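Local coordinates for protein uroporphyrinogen-III synthetase (Pseudomonas syringae pv. tomato, PDB 3RE1) that probably catalyses the cyclization of the linear tetrapyrrole hydroxymethylbilane to the macrocycle uroporphyrinogen III, with release of water, at residues Leu46-Leu51 against Pro171-Tyr176. Numbering follows the deposited sequence.
Sequences LETEPL and PLYRRY
A chi1 of 63° sets CG of Y176 between its backbone N and carbonyl carbon and lays the ring beside E47 and E49; the same torsion in Y173 brings its ring to T48. The setting is the two-stranded antiparallel ladder that links the two domains of uroporphyrinogen III synthase, where the polypeptide crosses between them, once along each strand. The Y176 ring sits obliquely against the CB atoms of E47 and E49, with E49 CB 3.7 Å from Y176 CE2. The E47 side chain runs alongside the ring, pointing the same way, its carboxylate plane 82° from that of the ring. On the opposite face T48 CG2 stands over the Y173 ring in a CH-pi contact, 4.2 Å from the centroid, and lies near the edge of the R175 guanidinium; P76 of helix 75-88 packs on T48 and Y173. E49 and R174 form a hydrogen-bonded pair: E49 N to R174 O is 2.8 Å and nearly straight (165°), and R174 N returns to E49 O at 2.9 Å. Beyond P50, L51 lays CD1 against the Y173 backbone, and its N bonds weakly to L172 O. One water donates to L51 O (2.9 Å) and L172 O (2.8 Å).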
loop_
_atom_site.group_PDB
_atom_site.type_symbol
_atom_site.label_atom_id
_atom_site.label_comp_id
_atom_site.label_asym_id
_atom_site.label_seq_id
_atom_site.Cartn_x
_atom_site.Cartn_y
_atom_site.Cartn_z
ATOM N N LEU A 46 -6.558 6.022 -5.891
ATOM C CA LEU A 46 -5.150 6.361 -5.683
ATOM C C LEU A 46 -4.344 6.311 -6.954
ATOM O O LEU A 46 -4.548 5.461 -7.806
ATOM C CB LEU A 46 -4.491 5.383 -4.713
ATOM C CG LEU A 46 -4.870 5.462 -3.254
ATOM C CD1 LEU A 46 -4.761 6.907 -2.788
ATOM C CD2 LEU A 46 -6.276 4.926 -3.113
ATOM N N GLU A 47 -3.395 7.222 -7.054
ATOM C CA GLU A 47 -2.448 7.183 -8.134
ATOM C C GLU A 47 -1.075 7.447 -7.565
ATOM O O GLU A 47 -0.948 8.197 -6.595
ATOM C CB GLU A 47 -2.814 8.240 -9.149
ATOM C CG GLU A 47 -3.707 7.714 -10.254
ATOM C CD GLU A 47 -2.943 6.909 -11.296
ATOM O OE1 GLU A 47 -2.391 5.836 -10.944
ATOM O OE2 GLU A 47 -2.907 7.349 -12.475
ATOM N N THR A 48 -0.051 6.827 -8.151
ATOM C CA THR A 48 1.320 6.993 -7.657
ATOM C C THR A 48 2.080 8.007 -8.497
ATOM O O THR A 48 2.356 7.760 -9.670
ATOM C CB THR A 48 2.088 5.654 -7.674
ATOM O OG1 THR A 48 1.172 4.560 -7.504
ATOM C CG2 THR A 48 3.079 5.624 -6.542
ATOM N N GLU A 49 2.416 9.147 -7.903
ATOM C CA GLU A 49 3.146 10.188 -8.637
ATOM C C GLU A 49 4.597 10.413 -8.179
ATOM O O GLU A 49 4.824 10.810 -7.038
ATOM C CB GLU A 49 2.400 11.512 -8.548
ATOM C CG GLU A 49 2.985 12.566 -9.445
ATOM C CD GLU A 49 2.961 13.935 -8.816
ATOM O OE1 GLU A 49 3.422 14.886 -9.472
ATOM O OE2 GLU A 49 2.494 14.067 -7.666
ATOM N N PRO A 50 5.587 10.183 -9.070
ATOM C CA PRO A 50 6.992 10.367 -8.694
ATOM C C PRO A 50 7.278 11.784 -8.270
ATOM O O PRO A 50 6.582 12.711 -8.685
ATOM C CB PRO A 50 7.743 10.010 -9.969
ATOM C CG PRO A 50 6.869 8.989 -10.613
ATOM C CD PRO A 50 5.486 9.570 -10.411
ATOM N N LEU A 51 8.297 11.930 -7.424
ATOM C CA LEU A 51 8.698 13.227 -6.899
ATOM C C LEU A 51 10.067 13.710 -7.393
ATOM O O LEU A 51 10.958 12.906 -7.663
ATOM C CB LEU A 51 8.683 13.174 -5.376
ATOM C CG LEU A 51 7.356 13.649 -4.828
ATOM C CD1 LEU A 51 7.193 13.191 -3.400
ATOM C CD2 LEU A 51 7.300 15.178 -4.930
ATOM N N PRO A 171 11.334 10.413 1.036
ATOM C CA PRO A 171 10.092 10.302 0.274
ATOM C C PRO A 171 10.363 10.311 -1.244
ATOM O O PRO A 171 10.786 11.310 -1.817
ATOM C CB PRO A 171 9.314 11.525 0.732
ATOM C CG PRO A 171 10.407 12.544 0.980
ATOM C CD PRO A 171 11.447 11.733 1.688
ATOM N N LEU A 172 10.118 9.190 -1.890
ATOM C CA LEU A 172 10.334 9.067 -3.333
ATOM C C LEU A 172 9.116 9.364 -4.223
ATOM O O LEU A 172 9.220 9.390 -5.445
ATOM C CB LEU A 172 10.824 7.663 -3.623
ATOM C CG LEU A 172 12.131 7.372 -2.910
ATOM C CD1 LEU A 172 12.474 5.884 -3.015
ATOM C CD2 LEU A 172 13.225 8.233 -3.506
ATOM N N TYR A 173 7.957 9.561 -3.609
ATOM C CA TYR A 173 6.737 9.823 -4.366
ATOM C C TYR A 173 5.579 10.277 -3.482
ATOM O O TYR A 173 5.693 10.345 -2.248
ATOM C CB TYR A 173 6.321 8.589 -5.146
ATOM C CG TYR A 173 5.989 7.437 -4.261
ATOM C CD1 TYR A 173 4.726 7.314 -3.682
ATOM C CD2 TYR A 173 6.941 6.475 -3.976
ATOM C CE1 TYR A 173 4.427 6.243 -2.828
ATOM C CE2 TYR A 173 6.655 5.399 -3.125
ATOM C CZ TYR A 173 5.403 5.287 -2.557
ATOM O OH TYR A 173 5.140 4.195 -1.759
ATOM N N ARG A 174 4.466 10.580 -4.138
ATOM C CA ARG A 174 3.289 11.107 -3.482
ATOM C C ARG A 174 2.072 10.398 -4.054
ATOM O O ARG A 174 2.118 9.846 -5.185
ATOM C CB ARG A 174 3.195 12.620 -3.740
ATOM C CG ARG A 174 2.046 13.344 -3.055
ATOM C CD ARG A 174 2.377 14.843 -2.902
ATOM N NE ARG A 174 1.303 15.605 -2.245
ATOM C CZ ARG A 174 0.381 16.327 -2.890
ATOM N NH1 ARG A 174 0.385 16.397 -4.223
ATOM N NH2 ARG A 174 -0.547 16.983 -2.197
ATOM N N ARG A 175 0.986 10.407 -3.275
ATOM C CA ARG A 175 -0.265 9.801 -3.711
ATOM C C ARG A 175 -1.434 10.785 -3.671
ATOM O O ARG A 175 -1.580 11.564 -2.718
ATOM C CB ARG A 175 -0.554 8.547 -2.904
ATOM C CG ARG A 175 0.264 7.362 -3.385
ATOM C CD ARG A 175 -0.118 6.095 -2.667
ATOM N NE ARG A 175 0.457 4.924 -3.322
ATOM C CZ ARG A 175 0.351 3.671 -2.875
ATOM N NH1 ARG A 175 -0.329 3.404 -1.760
ATOM N NH2 ARG A 175 0.927 2.675 -3.558
ATOM N N TYR A 176 -2.240 10.756 -4.733
ATOM C CA TYR A 176 -3.370 11.659 -4.863
ATOM C C TYR A 176 -4.639 10.929 -5.330
ATOM O O TYR A 176 -4.604 9.739 -5.689
ATOM C CB TYR A 176 -3.023 12.810 -5.822
ATOM C CG TYR A 176 -2.735 12.357 -7.237
ATOM C CD1 TYR A 176 -3.717 11.748 -8.003
ATOM C CD2 TYR A 176 -1.477 12.521 -7.800
ATOM C CE1 TYR A 176 -3.466 11.315 -9.279
ATOM C CE2 TYR A 176 -1.214 12.087 -9.092
ATOM C CZ TYR A 176 -2.217 11.493 -9.820
ATOM O OH TYR A 176 -1.981 11.065 -11.097
HETATM O O HOH W 1 11.472 10.165 -6.988
#